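Local coordinates for protein DNA-3-methyladenine glycosidase (Bacillus halodurans, PDB 2H56) that belongs to the helix-hairpin-helix (HhH-GPD) superfamily of base excision DNA repair proteins, at residues V93-L98 and Y110-C115; V170-G175 and V204-L209; A176-G181 and T215-Y220. One frame throughout, in Å; residues are numbered along the deposited sequence.

Contact 1: V93-L98 and Y110-C115; sequences VSDEAL and YIRHVC
The carboxylate oxygen OD1 of D95 is gripped by two nitrogens of one arginine. R112 NH2 reaches it at 2.6 Å, nearly in line with its C-O bond, and R112 NE reaches the same oxygen from the syn side, at 3.1 Å and with a more bent hydrogen bond. This is a side-on salt bridge in which both donors converge on a single atom, and the carboxylate plane is turned 33° from that of the guanidinium. R112 NH2 has a second task: it also donates to the backbone oxygen of V93, at 2.9 Å and almost straight (170°). Both acceptors lie close to the guanidinium plane, so the flat group is held by its edge and its rotation is fixed.

The CA atoms of D95 and R112 stand 9.6 Å apart, a gap that a long side chain is suited to cross. The R112 chain bends once, at chi2 (-51°), and then runs straight through chi3 to its head group. Over one guanidinium face lies L98 CD1, 3.9 Å from R112 NH2, giving the charged group an apolar cover. R112 NH1 binds L90 O, so the arginine joins the helix 88-91 as well. On the other segment, S94 is the N-cap residue: its short side chain brings OG within 3.0 Å of A97 N. The whole arrangement is an arginine-carboxylate bridge at a capped helix start, tying helix 95-100 to helix 105-119 in the largely helical HhH-GPD fold.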
ATOM      1  N   VAL A  93      26.243 -10.851   1.287  1.00 74.50           N
ATOM      2  CA  VAL A  93      25.629 -11.556   2.408  1.00 68.79           C
ATOM      3  C   VAL A  93      25.067 -12.911   1.977  1.00 67.37           C
ATOM      4  O   VAL A  93      24.233 -12.967   1.108  1.00 65.11           O
ATOM      5  CB  VAL A  93      24.460 -10.741   2.953  1.00 68.58           C
ATOM      6  CG1 VAL A  93      23.850 -11.429   4.178  1.00 61.55           C
ATOM      7  CG2 VAL A  93      24.911  -9.322   3.263  1.00 66.55           C
ATOM      8  N   SER A  94      25.493 -13.992   2.618  1.00 65.17           N
ATOM      9  CA  SER A  94      25.031 -15.313   2.249  1.00 65.17           C
ATOM     10  C   SER A  94      23.609 -15.578   2.708  1.00 66.49           C
ATOM     11  O   SER A  94      23.112 -14.962   3.645  1.00 68.94           O
ATOM     12  CB  SER A  94      25.893 -16.381   2.903  1.00 64.94           C
ATOM     13  OG  SER A  94      25.673 -16.388   4.309  1.00 63.13           O
ATOM     14  N   ASP A  95      23.009 -16.572   2.077  1.00 64.77           N
ATOM     15  CA  ASP A  95      21.760 -17.133   2.499  1.00 65.91           C
ATOM     16  C   ASP A  95      21.780 -17.684   3.940  1.00 66.86           C
ATOM     17  O   ASP A  95      20.847 -17.446   4.704  1.00 70.06           O
ATOM     18  CB  ASP A  95      21.349 -18.226   1.488  1.00 67.15           C
ATOM     19  CG  ASP A  95      20.906 -17.643   0.094  1.00 73.98           C
ATOM     20  OD1 ASP A  95      20.928 -16.404  -0.097  1.00 75.11           O
ATOM     21  OD2 ASP A  95      20.520 -18.424  -0.817  1.00 74.09           O
ATOM     22  N   GLU A  96      22.807 -18.422   4.344  1.00 68.29           N
ATOM     23  CA  GLU A  96      22.808 -18.938   5.719  1.00 67.75           C
ATOM     24  C   GLU A  96      22.744 -17.731   6.659  1.00 67.33           C
ATOM     25  O   GLU A  96      22.022 -17.739   7.650  1.00 69.99           O
ATOM     26  CB  GLU A  96      24.012 -19.848   6.022  1.00 65.31           C
ATOM     27  N   ALA A  97      23.457 -16.663   6.329  1.00 66.20           N
ATOM     28  CA  ALA A  97      23.513 -15.512   7.236  1.00 64.66           C
ATOM     29  C   ALA A  97      22.115 -14.952   7.422  1.00 65.75           C
ATOM     30  O   ALA A  97      21.672 -14.744   8.562  1.00 68.53           O
ATOM     31  CB  ALA A  97      24.449 -14.449   6.713  1.00 61.61           C
ATOM     32  N   LEU A  98      21.428 -14.714   6.300  1.00 63.71           N
ATOM     33  CA  LEU A  98      20.048 -14.217   6.293  1.00 61.55           C
ATOM     34  C   LEU A  98      19.101 -15.125   7.057  1.00 64.43           C
ATOM     35  O   LEU A  98      18.213 -14.641   7.780  1.00 64.51           O
ATOM     36  CB  LEU A  98      19.546 -14.078   4.861  1.00 61.30           C
ATOM     37  CG  LEU A  98      20.054 -12.860   4.076  1.00 64.80           C
ATOM     38  CD1 LEU A  98      19.599 -12.927   2.630  1.00 52.47           C
ATOM     39  CD2 LEU A  98      19.596 -11.558   4.761  1.00 55.93           C
ATOM     40  N   TYR A 110      12.490 -14.623  -2.606  1.00 66.59           N
ATOM     41  CA  TYR A 110      11.845 -13.433  -3.119  1.00 66.38           C
ATOM     42  C   TYR A 110      12.801 -12.246  -3.159  1.00 65.83           C
ATOM     43  O   TYR A 110      12.842 -11.516  -4.133  1.00 67.03           O
ATOM     44  CB  TYR A 110      10.602 -13.049  -2.304  1.00 67.32           C
ATOM     45  CG  TYR A 110       9.592 -14.155  -2.091  1.00 66.28           C
ATOM     46  CD1 TYR A 110       9.434 -15.197  -3.015  1.00 62.62           C
ATOM     47  CD2 TYR A 110       8.781 -14.152  -0.949  1.00 63.25           C
ATOM     48  CE1 TYR A 110       8.490 -16.204  -2.802  1.00 63.62           C
ATOM     49  CE2 TYR A 110       7.834 -15.158  -0.728  1.00 62.92           C
ATOM     50  CZ  TYR A 110       7.700 -16.176  -1.642  1.00 66.97           C
ATOM     51  OH  TYR A 110       6.776 -17.147  -1.375  1.00 66.44           O
ATOM     52  N   ILE A 111      13.564 -12.052  -2.102  1.00 65.83           N
ATOM     53  CA  ILE A 111      14.511 -10.936  -2.041  1.00 67.19           C
ATOM     54  C   ILE A 111      15.566 -11.050  -3.161  1.00 66.92           C
ATOM     55  O   ILE A 111      15.860 -10.083  -3.885  1.00 65.49           O
ATOM     56  CB  ILE A 111      15.197 -10.856  -0.643  1.00 67.46           C
ATOM     57  CG1 ILE A 111      14.165 -10.385   0.392  1.00 63.07           C
ATOM     58  CG2 ILE A 111      16.420  -9.898  -0.665  1.00 62.80           C
ATOM     59  CD1 ILE A 111      14.438 -10.817   1.829  1.00 56.26           C
ATOM     60  N   ARG A 112      16.114 -12.240  -3.320  1.00 64.68           N
ATOM     61  CA  ARG A 112      17.030 -12.480  -4.427  1.00 63.73           C
ATOM     62  C   ARG A 112      16.392 -12.148  -5.768  1.00 64.02           C
ATOM     63  O   ARG A 112      17.053 -11.564  -6.634  1.00 66.51           O
ATOM     64  CB  ARG A 112      17.487 -13.938  -4.477  1.00 61.87           C
ATOM     65  CG  ARG A 112      18.351 -14.375  -3.366  1.00 54.91           C
ATOM     66  CD  ARG A 112      19.540 -13.472  -3.115  1.00 62.48           C
ATOM     67  NE  ARG A 112      20.301 -13.997  -1.991  1.00 68.61           N
ATOM     68  CZ  ARG A 112      21.316 -13.382  -1.395  1.00 74.52           C
ATOM     69  NH1 ARG A 112      21.726 -12.179  -1.816  1.00 71.79           N
ATOM     70  NH2 ARG A 112      21.924 -13.982  -0.364  1.00 71.72           N
ATOM     71  N   HIS A 113      15.129 -12.507  -5.940  1.00 59.57           N
ATOM     72  CA  HIS A 113      14.486 -12.263  -7.202  1.00 61.84           C
ATOM     73  C   HIS A 113      14.312 -10.753  -7.395  1.00 61.58           C
ATOM     74  O   HIS A 113      14.433 -10.263  -8.516  1.00 60.95           O
ATOM     75  CB  HIS A 113      13.163 -13.029  -7.293  1.00 64.74           C
ATOM     76  CG  HIS A 113      12.745 -13.358  -8.689  1.00 70.64           C
ATOM     77  ND1 HIS A 113      11.498 -13.030  -9.190  1.00 79.47           N
ATOM     78  CD2 HIS A 113      13.399 -13.990  -9.692  1.00 74.71           C
ATOM     79  CE1 HIS A 113      11.400 -13.446 -10.442  1.00 75.81           C
ATOM     80  NE2 HIS A 113      12.548 -14.017 -10.776  1.00 82.09           N
ATOM     81  N   VAL A 114      14.072 -10.003  -6.319  1.00 60.70           N
ATOM     82  CA  VAL A 114      13.984  -8.544  -6.427  1.00 62.02           C
ATOM     83  C   VAL A 114      15.330  -7.982  -6.883  1.00 64.52           C
ATOM     84  O   VAL A 114      15.407  -7.129  -7.778  1.00 66.36           O
ATOM     85  CB  VAL A 114      13.606  -7.905  -5.092  1.00 64.95           C
ATOM     86  CG1 VAL A 114      13.824  -6.371  -5.112  1.00 62.46           C
ATOM     87  CG2 VAL A 114      12.173  -8.275  -4.719  1.00 60.51           C
ATOM     88  N   CYS A 115      16.404  -8.477  -6.287  1.00 64.15           N
ATOM     89  CA  CYS A 115      17.739  -8.046  -6.687  1.00 64.23           C
ATOM     90  C   CYS A 115      18.014  -8.287  -8.124  1.00 63.68           C
ATOM     91  O   CYS A 115      18.446  -7.392  -8.816  1.00 66.06           O
ATOM     92  CB  CYS A 115      18.783  -8.788  -5.904  1.00 62.67           C
ATOM     93  SG  CYS A 115      18.780  -8.290  -4.186  1.00 72.86           S
TER

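Contact 2: V170-G175 and V204-L209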
ATOM      1  N   VAL A 170      -9.030  -6.309   2.105  1.00 69.75           N
ATOM      2  CA  VAL A 170     -10.080  -6.517   3.096  1.00 70.04           C
ATOM      3  C   VAL A 170     -10.375  -5.254   3.919  1.00 70.66           C
ATOM      4  O   VAL A 170     -11.473  -5.089   4.462  1.00 70.75           O
ATOM      5  CB  VAL A 170      -9.662  -7.648   4.050  1.00 69.97           C
ATOM      6  CG1 VAL A 170     -10.598  -7.718   5.244  1.00 67.76           C
ATOM      7  CG2 VAL A 170      -9.611  -8.958   3.288  1.00 63.94           C
ATOM      8  N   GLY A 171      -9.390  -4.369   4.019  1.00 70.29           N
ATOM      9  CA  GLY A 171      -9.558  -3.118   4.744  1.00 69.79           C
ATOM     10  C   GLY A 171     -10.441  -2.207   3.959  1.00 70.69           C
ATOM     11  O   GLY A 171     -11.487  -1.776   4.438  1.00 75.85           O
ATOM     12  N   LEU A 172     -10.042  -1.942   2.725  1.00 69.99           N
ATOM     13  CA  LEU A 172     -10.849  -1.142   1.824  1.00 69.17           C
ATOM     14  C   LEU A 172     -12.253  -1.725   1.693  1.00 68.45           C
ATOM     15  O   LEU A 172     -13.220  -0.985   1.649  1.00 70.91           O
ATOM     16  CB  LEU A 172     -10.159  -1.016   0.462  1.00 69.00           C
ATOM     17  CG  LEU A 172      -8.810  -0.269   0.528  1.00 67.43           C
ATOM     18  CD1 LEU A 172      -8.016  -0.482  -0.735  1.00 60.46           C
ATOM     19  CD2 LEU A 172      -9.029   1.219   0.784  1.00 58.67           C
ATOM     20  N   GLN A 173     -12.369  -3.047   1.653  1.00 67.51           N
ATOM     21  CA  GLN A 173     -13.684  -3.693   1.564  1.00 66.78           C
ATOM     22  C   GLN A 173     -14.564  -3.409   2.779  1.00 66.87           C
ATOM     23  O   GLN A 173     -15.751  -3.090   2.654  1.00 66.37           O
ATOM     24  CB  GLN A 173     -13.541  -5.203   1.365  1.00 65.09           C
ATOM     25  CG  GLN A 173     -13.220  -5.589  -0.056  1.00 66.80           C
ATOM     26  CD  GLN A 173     -12.953  -7.074  -0.252  1.00 65.81           C
ATOM     27  OE1 GLN A 173     -13.295  -7.910   0.586  1.00 65.81           O
ATOM     28  NE2 GLN A 173     -12.328  -7.405  -1.377  1.00 71.31           N
ATOM     29  N   ARG A 174     -13.978  -3.524   3.960  1.00 67.86           N
ATOM     30  CA  ARG A 174     -14.687  -3.169   5.180  1.00 68.80           C
ATOM     31  C   ARG A 174     -15.164  -1.714   5.140  1.00 69.12           C
ATOM     32  O   ARG A 174     -16.273  -1.424   5.562  1.00 70.44           O
ATOM     33  CB  ARG A 174     -13.793  -3.388   6.388  1.00 68.48           C
ATOM     34  CG  ARG A 174     -14.390  -2.971   7.724  1.00 70.33           C
ATOM     35  CD  ARG A 174     -13.619  -3.613   8.881  1.00 66.27           C
ATOM     36  NE  ARG A 174     -13.733  -2.856  10.127  1.00 64.30           N
ATOM     37  CZ  ARG A 174     -14.652  -3.072  11.073  1.00 68.55           C
ATOM     38  NH1 ARG A 174     -15.560  -4.037  10.949  1.00 68.13           N
ATOM     39  NH2 ARG A 174     -14.654  -2.327  12.172  1.00 69.44           N
ATOM     40  N   GLY A 175     -14.333  -0.803   4.640  1.00 68.19           N
ATOM     41  CA  GLY A 175     -14.706   0.605   4.601  1.00 68.25           C
ATOM     42  C   GLY A 175     -15.820   0.841   3.597  1.00 68.20           C
ATOM     43  O   GLY A 175     -16.725   1.630   3.840  1.00 69.37           O
ATOM     44  N   VAL A 204      -6.317   8.289  -2.955  1.00 65.81           N
ATOM     45  CA  VAL A 204      -6.761   9.220  -1.917  1.00 65.97           C
ATOM     46  C   VAL A 204      -8.088   8.733  -1.259  1.00 69.21           C
ATOM     47  O   VAL A 204      -8.225   8.719  -0.023  1.00 70.98           O
ATOM     48  CB  VAL A 204      -6.887  10.675  -2.435  1.00 66.53           C
ATOM     49  CG1 VAL A 204      -7.330  11.578  -1.313  1.00 60.17           C
ATOM     50  CG2 VAL A 204      -5.543  11.206  -3.027  1.00 57.69           C
ATOM     51  N   ALA A 205      -9.044   8.291  -2.072  1.00 69.12           N
ATOM     52  CA  ALA A 205     -10.263   7.635  -1.553  1.00 67.08           C
ATOM     53  C   ALA A 205      -9.917   6.486  -0.636  1.00 68.67           C
ATOM     54  O   ALA A 205     -10.513   6.299   0.416  1.00 69.01           O
ATOM     55  CB  ALA A 205     -11.116   7.116  -2.693  1.00 64.79           C
ATOM     56  N   CYS A 206      -8.946   5.689  -1.051  1.00 70.58           N
ATOM     57  CA  CYS A 206      -8.589   4.502  -0.296  1.00 70.57           C
ATOM     58  C   CYS A 206      -8.085   4.844   1.093  1.00 69.02           C
ATOM     59  O   CYS A 206      -8.328   4.106   2.041  1.00 68.59           O
ATOM     60  CB  CYS A 206      -7.547   3.678  -1.056  1.00 73.00           C
ATOM     61  SG  CYS A 206      -8.218   2.843  -2.519  1.00 79.07           S
ATOM     62  N   LEU A 207      -7.368   5.954   1.212  1.00 68.80           N
ATOM     63  CA  LEU A 207      -6.958   6.422   2.515  1.00 67.71           C
ATOM     64  C   LEU A 207      -8.209   6.678   3.385  1.00 66.72           C
ATOM     65  O   LEU A 207      -8.238   6.326   4.558  1.00 69.55           O
ATOM     66  CB  LEU A 207      -6.123   7.692   2.389  1.00 67.94           C
ATOM     67  CG  LEU A 207      -4.791   7.553   1.659  1.00 66.91           C
ATOM     68  CD1 LEU A 207      -4.123   8.920   1.511  1.00 64.37           C
ATOM     69  CD2 LEU A 207      -3.916   6.578   2.397  1.00 57.39           C
ATOM     70  N   TYR A 208      -9.252   7.260   2.820  1.00 65.74           N
ATOM     71  CA  TYR A 208     -10.466   7.522   3.606  1.00 65.80           C
ATOM     72  C   TYR A 208     -11.223   6.244   3.906  1.00 65.81           C
ATOM     73  O   TYR A 208     -11.807   6.085   4.982  1.00 66.17           O
ATOM     74  CB  TYR A 208     -11.367   8.531   2.904  1.00 66.04           C
ATOM     75  CG  TYR A 208     -10.843   9.941   3.036  1.00 68.65           C
ATOM     76  CD1 TYR A 208     -10.968  10.626   4.242  1.00 64.77           C
ATOM     77  CD2 TYR A 208     -10.209  10.580   1.977  1.00 68.92           C
ATOM     78  CE1 TYR A 208     -10.499  11.888   4.399  1.00 64.59           C
ATOM     79  CE2 TYR A 208      -9.720  11.882   2.126  1.00 69.08           C
ATOM     80  CZ  TYR A 208      -9.871  12.520   3.344  1.00 68.16           C
ATOM     81  OH  TYR A 208      -9.393  13.779   3.521  1.00 68.55           O
ATOM     82  N   LEU A 209     -11.203   5.312   2.964  1.00 65.78           N
ATOM     83  CA  LEU A 209     -11.846   4.040   3.210  1.00 67.31           C
ATOM     84  C   LEU A 209     -11.182   3.379   4.406  1.00 67.32           C
ATOM     85  O   LEU A 209     -11.870   2.877   5.321  1.00 68.31           O
ATOM     86  CB  LEU A 209     -11.822   3.151   1.954  1.00 69.13           C
ATOM     87  CG  LEU A 209     -12.787   3.567   0.817  1.00 69.75           C
ATOM     88  CD1 LEU A 209     -12.966   2.466  -0.211  1.00 76.98           C
ATOM     89  CD2 LEU A 209     -14.142   3.908   1.367  1.00 74.36           C
TER
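L172 overlaps C206 with both of its methyl groups and L209 with one of them, CD2, filling the angle where helix 170-180 meets helix 202-219. This is an apolar helix-helix crossing in the HhH-GPD fold; the axes of the two segments approach to 9.0 Å, and their directions are 74° from each other. L172, G175, C206 and L209 carry nearly all of the contact.

The two branches of L172 divide the work. CD2 goes in between the neighbouring turns of the partner helix, meeting C206 CB at 3.4 Å and L209 CB at 3.6 Å, whereas CD1 lies against C206 SG at 3.8 Å. The first torsion of L172 sets CG anti to the carbonyl carbon (chi1 -64°), and the extended chi2 then carries the branches across to the other helix. Leucine suits this place because its fork can touch two residues, while the small cysteine offers an apolar CB and sulfur without much bulk. All four touching residues are buried, and no hydrogen bond crosses the interface.

Other parts of the fold close in: L191 of helix 187-195 touches both L172 and L209, L165 packs on C206, and W198 covers L209 too. Close by, D169 OD2 accepts from L172 N at the start of helix 170-180.

G175 lets the two backbones come close beside L209. Its CA and that of L209 are 4.7 Å apart, and a residue with no side chain permits this, since the CB direction would aim at the partner helix. What fills that place is the backbone carbonyl of L209, whose O sits 3.7 Å from G175 CA.

Contact 3: A176-G181 and T215-Y220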
ATOM      1  N   ALA A 176     -15.751   0.143   2.468  1.00 66.68           N
ATOM      2  CA  ALA A 176     -16.743   0.273   1.426  1.00 66.76           C
ATOM      3  C   ALA A 176     -18.131  -0.139   1.926  1.00 65.96           C
ATOM      4  O   ALA A 176     -19.089   0.576   1.738  1.00 65.84           O
ATOM      5  CB  ALA A 176     -16.339  -0.550   0.217  1.00 67.14           C
ATOM      6  N   LYS A 177     -18.227  -1.296   2.559  1.00 65.96           N
ATOM      7  CA  LYS A 177     -19.483  -1.748   3.168  1.00 66.09           C
ATOM      8  C   LYS A 177     -20.024  -0.712   4.145  1.00 66.32           C
ATOM      9  O   LYS A 177     -21.217  -0.468   4.202  1.00 66.01           O
ATOM     10  CB  LYS A 177     -19.281  -3.087   3.901  1.00 64.66           C
ATOM     11  CG  LYS A 177     -19.185  -4.269   2.954  1.00 67.44           C
ATOM     12  CD  LYS A 177     -18.442  -5.467   3.546  1.00 67.09           C
ATOM     13  CE  LYS A 177     -19.207  -6.151   4.645  1.00 67.92           C
ATOM     14  NZ  LYS A 177     -18.441  -7.343   5.087  1.00 69.78           N
ATOM     15  N   TRP A 178     -19.131  -0.100   4.907  1.00 67.49           N
ATOM     16  CA  TRP A 178     -19.518   0.841   5.953  1.00 67.95           C
ATOM     17  C   TRP A 178     -20.073   2.097   5.312  1.00 67.05           C
ATOM     18  O   TRP A 178     -21.136   2.573   5.670  1.00 67.65           O
ATOM     19  CB  TRP A 178     -18.288   1.169   6.806  1.00 67.43           C
ATOM     20  CG  TRP A 178     -18.538   1.973   8.008  1.00 64.73           C
ATOM     21  CD1 TRP A 178     -18.806   1.511   9.267  1.00 68.73           C
ATOM     22  CD2 TRP A 178     -18.505   3.389   8.097  1.00 63.94           C
ATOM     23  NE1 TRP A 178     -18.955   2.564  10.130  1.00 71.04           N
ATOM     24  CE2 TRP A 178     -18.772   3.730   9.432  1.00 72.23           C
ATOM     25  CE3 TRP A 178     -18.290   4.408   7.176  1.00 67.27           C
ATOM     26  CZ2 TRP A 178     -18.820   5.045   9.865  1.00 66.57           C
ATOM     27  CZ3 TRP A 178     -18.353   5.703   7.606  1.00 66.05           C
ATOM     28  CH2 TRP A 178     -18.611   6.013   8.937  1.00 65.85           C
ATOM     29  N   LEU A 179     -19.354   2.590   4.320  1.00 68.77           N
ATOM     30  CA  LEU A 179     -19.672   3.852   3.674  1.00 71.34           C
ATOM     31  C   LEU A 179     -20.778   3.775   2.584  1.00 69.72           C
ATOM     32  O   LEU A 179     -21.418   4.765   2.299  1.00 69.34           O
ATOM     33  CB  LEU A 179     -18.366   4.400   3.083  1.00 74.23           C
ATOM     34  CG  LEU A 179     -18.284   5.855   2.620  1.00 78.78           C
ATOM     35  CD1 LEU A 179     -18.435   6.809   3.794  1.00 78.93           C
ATOM     36  CD2 LEU A 179     -16.953   6.032   1.941  1.00 78.03           C
ATOM     37  N   TYR A 180     -21.000   2.608   1.987  1.00 68.61           N
ATOM     38  CA  TYR A 180     -21.940   2.466   0.866  1.00 67.89           C
ATOM     39  C   TYR A 180     -22.967   1.336   1.045  1.00 66.85           C
ATOM     40  O   TYR A 180     -23.959   1.288   0.333  1.00 65.83           O
ATOM     41  CB  TYR A 180     -21.169   2.240  -0.444  1.00 66.76           C
ATOM     42  CG  TYR A 180     -20.243   3.377  -0.820  1.00 66.44           C
ATOM     43  CD1 TYR A 180     -20.727   4.563  -1.377  1.00 63.25           C
ATOM     44  CD2 TYR A 180     -18.870   3.259  -0.632  1.00 69.04           C
ATOM     45  CE1 TYR A 180     -19.842   5.612  -1.724  1.00 65.19           C
ATOM     46  CE2 TYR A 180     -17.996   4.284  -0.976  1.00 69.00           C
ATOM     47  CZ  TYR A 180     -18.478   5.456  -1.511  1.00 66.69           C
ATOM     48  OH  TYR A 180     -17.556   6.440  -1.808  1.00 69.92           O
ATOM     49  N   GLY A 181     -22.700   0.392   1.935  1.00 66.60           N
ATOM     50  CA  GLY A 181     -23.728  -0.532   2.385  1.00 69.40           C
ATOM     51  C   GLY A 181     -24.273   0.109   3.637  1.00 71.23           C
ATOM     52  O   GLY A 181     -24.137   1.319   3.845  1.00 74.87           O
ATOM     53  N   THR A 215     -11.211   3.492  13.137  1.00 65.21           N
ATOM     54  CA  THR A 215     -11.888   4.174  14.252  1.00 64.51           C
ATOM     55  C   THR A 215     -13.404   4.186  14.068  1.00 64.92           C
ATOM     56  O   THR A 215     -14.128   3.717  14.938  1.00 67.93           O
ATOM     57  CB  THR A 215     -11.375   5.620  14.440  1.00 62.83           C
ATOM     58  N   PHE A 216     -13.881   4.653  12.920  1.00 63.91           N
ATOM     59  CA  PHE A 216     -15.336   4.839  12.695  1.00 63.98           C
ATOM     60  C   PHE A 216     -16.150   3.576  12.641  1.00 65.51           C
ATOM     61  O   PHE A 216     -17.254   3.529  13.187  1.00 68.58           O
ATOM     62  CB  PHE A 216     -15.605   5.612  11.420  1.00 62.15           C
ATOM     63  CG  PHE A 216     -15.080   6.995  11.469  1.00 63.34           C
ATOM     64  CD1 PHE A 216     -15.842   8.012  11.988  1.00 66.05           C
ATOM     65  CD2 PHE A 216     -13.795   7.279  11.046  1.00 61.35           C
ATOM     66  CE1 PHE A 216     -15.338   9.297  12.053  1.00 66.14           C
ATOM     67  CE2 PHE A 216     -13.301   8.547  11.108  1.00 59.12           C
ATOM     68  CZ  PHE A 216     -14.068   9.558  11.620  1.00 61.21           C
ATOM     69  N   ALA A 217     -15.631   2.565  11.954  1.00 65.61           N
ATOM     70  CA  ALA A 217     -16.246   1.238  11.977  1.00 63.56           C
ATOM     71  C   ALA A 217     -16.432   0.733  13.408  1.00 61.93           C
ATOM     72  O   ALA A 217     -17.479   0.193  13.716  1.00 60.17           O
ATOM     73  CB  ALA A 217     -15.420   0.262  11.191  1.00 62.74           C
ATOM     74  N   GLU A 218     -15.428   0.914  14.270  1.00 61.41           N
ATOM     75  CA  GLU A 218     -15.500   0.392  15.635  1.00 61.62           C
ATOM     76  C   GLU A 218     -16.623   1.084  16.425  1.00 62.25           C
ATOM     77  O   GLU A 218     -17.319   0.429  17.180  1.00 62.95           O
ATOM     78  CB  GLU A 218     -14.148   0.497  16.373  1.00 60.51           C
ATOM     79  N   GLU A 219     -16.832   2.383  16.227  1.00 62.96           N
ATOM     80  CA  GLU A 219     -17.797   3.136  17.049  1.00 62.99           C
ATOM     81  C   GLU A 219     -19.204   3.288  16.424  1.00 63.41           C
ATOM     82  O   GLU A 219     -20.129   3.653  17.126  1.00 61.60           O
ATOM     83  CB  GLU A 219     -17.219   4.518  17.414  1.00 62.25           C
ATOM     84  N   TYR A 220     -19.359   3.011  15.120  1.00 66.01           N
ATOM     85  CA  TYR A 220     -20.642   3.193  14.392  1.00 65.85           C
ATOM     86  C   TYR A 220     -20.966   2.071  13.401  1.00 66.29           C
ATOM     87  O   TYR A 220     -20.075   1.569  12.731  1.00 65.63           O
ATOM     88  CB  TYR A 220     -20.607   4.494  13.607  1.00 67.01           C
ATOM     89  CG  TYR A 220     -20.281   5.687  14.455  1.00 68.39           C
ATOM     90  CD1 TYR A 220     -21.248   6.262  15.288  1.00 67.17           C
ATOM     91  CD2 TYR A 220     -19.003   6.234  14.444  1.00 66.98           C
ATOM     92  CE1 TYR A 220     -20.944   7.362  16.081  1.00 65.90           C
ATOM     93  CE2 TYR A 220     -18.687   7.328  15.228  1.00 69.70           C
ATOM     94  CZ  TYR A 220     -19.659   7.892  16.043  1.00 69.30           C
ATOM     95  OH  TYR A 220     -19.326   8.979  16.817  1.00 68.02           O
TER
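W178 reaches from its helix to the C-terminal end of helix 202-219 and lays its indole beside F216, A217 and Y220. The pyrrole side and the benzene side of the ring system do different things. On the pyrrole side, NE1 donates to the backbone oxygen of Y220 at 3.0 Å, with an N-H...O angle of 152°. The acceptor lies at the edge of the indole, near its plane, but the donor stands well above the carbonyl plane of Y220, 52° out of it, so the bond does not follow a lone pair. On the benzene side, CZ2 rests against F216 CB at 3.6 Å, and the two side chains are oblique to each other. NE1 and CD1 also lie next to A217, NE1 3.5 Å from its CA and CD1 4.1 Å from its CB.

The indole gets there because CG is anti to the backbone N of W178 (chi1 -173°), which swings the ring out from its helix. F216 and Y220 begin toward W178, yet their rings turn off, leaving mainly the CB atoms at the tryptophan: Y220 CB is 4.2 Å from CZ2. Tryptophan suits this place since it pairs a broad apolar surface with one N-H donor, while the small A217 allows the ring to approach the helix backbone. Y220 is the first residue to leave the helix, and its carbonyl is taken up by the indole.

Around this, F36 of helix 31-40 meets both the W178 and the F216 rings, the latter edge-to-face. L226 of helix 223-226 touches W178 and Y220, so the contact ties helix 170-180 and the end of helix 202-219 to helices 31-40 and 223-226.

Overall arrangement
Contact 1 comes first along the chain and is complete before the other two begin. It joins helices 95-100 and 105-119 on one side of the chain's centre, whereas contacts 2 and 3 lie on the opposite side, with their centres about 33 and 41 Å from that of contact 1. Contacts 2 and 3 have segments that alternate in sequence and centres about 10 Å apart. Because both use helices 170-180 and 202-219 and touch, for example where L209 packs against L179, they are neighbouring parts of one interface. The contacts thus sample two separate helical regions of the protein, and the one two-stranded sheet takes part in none of the three.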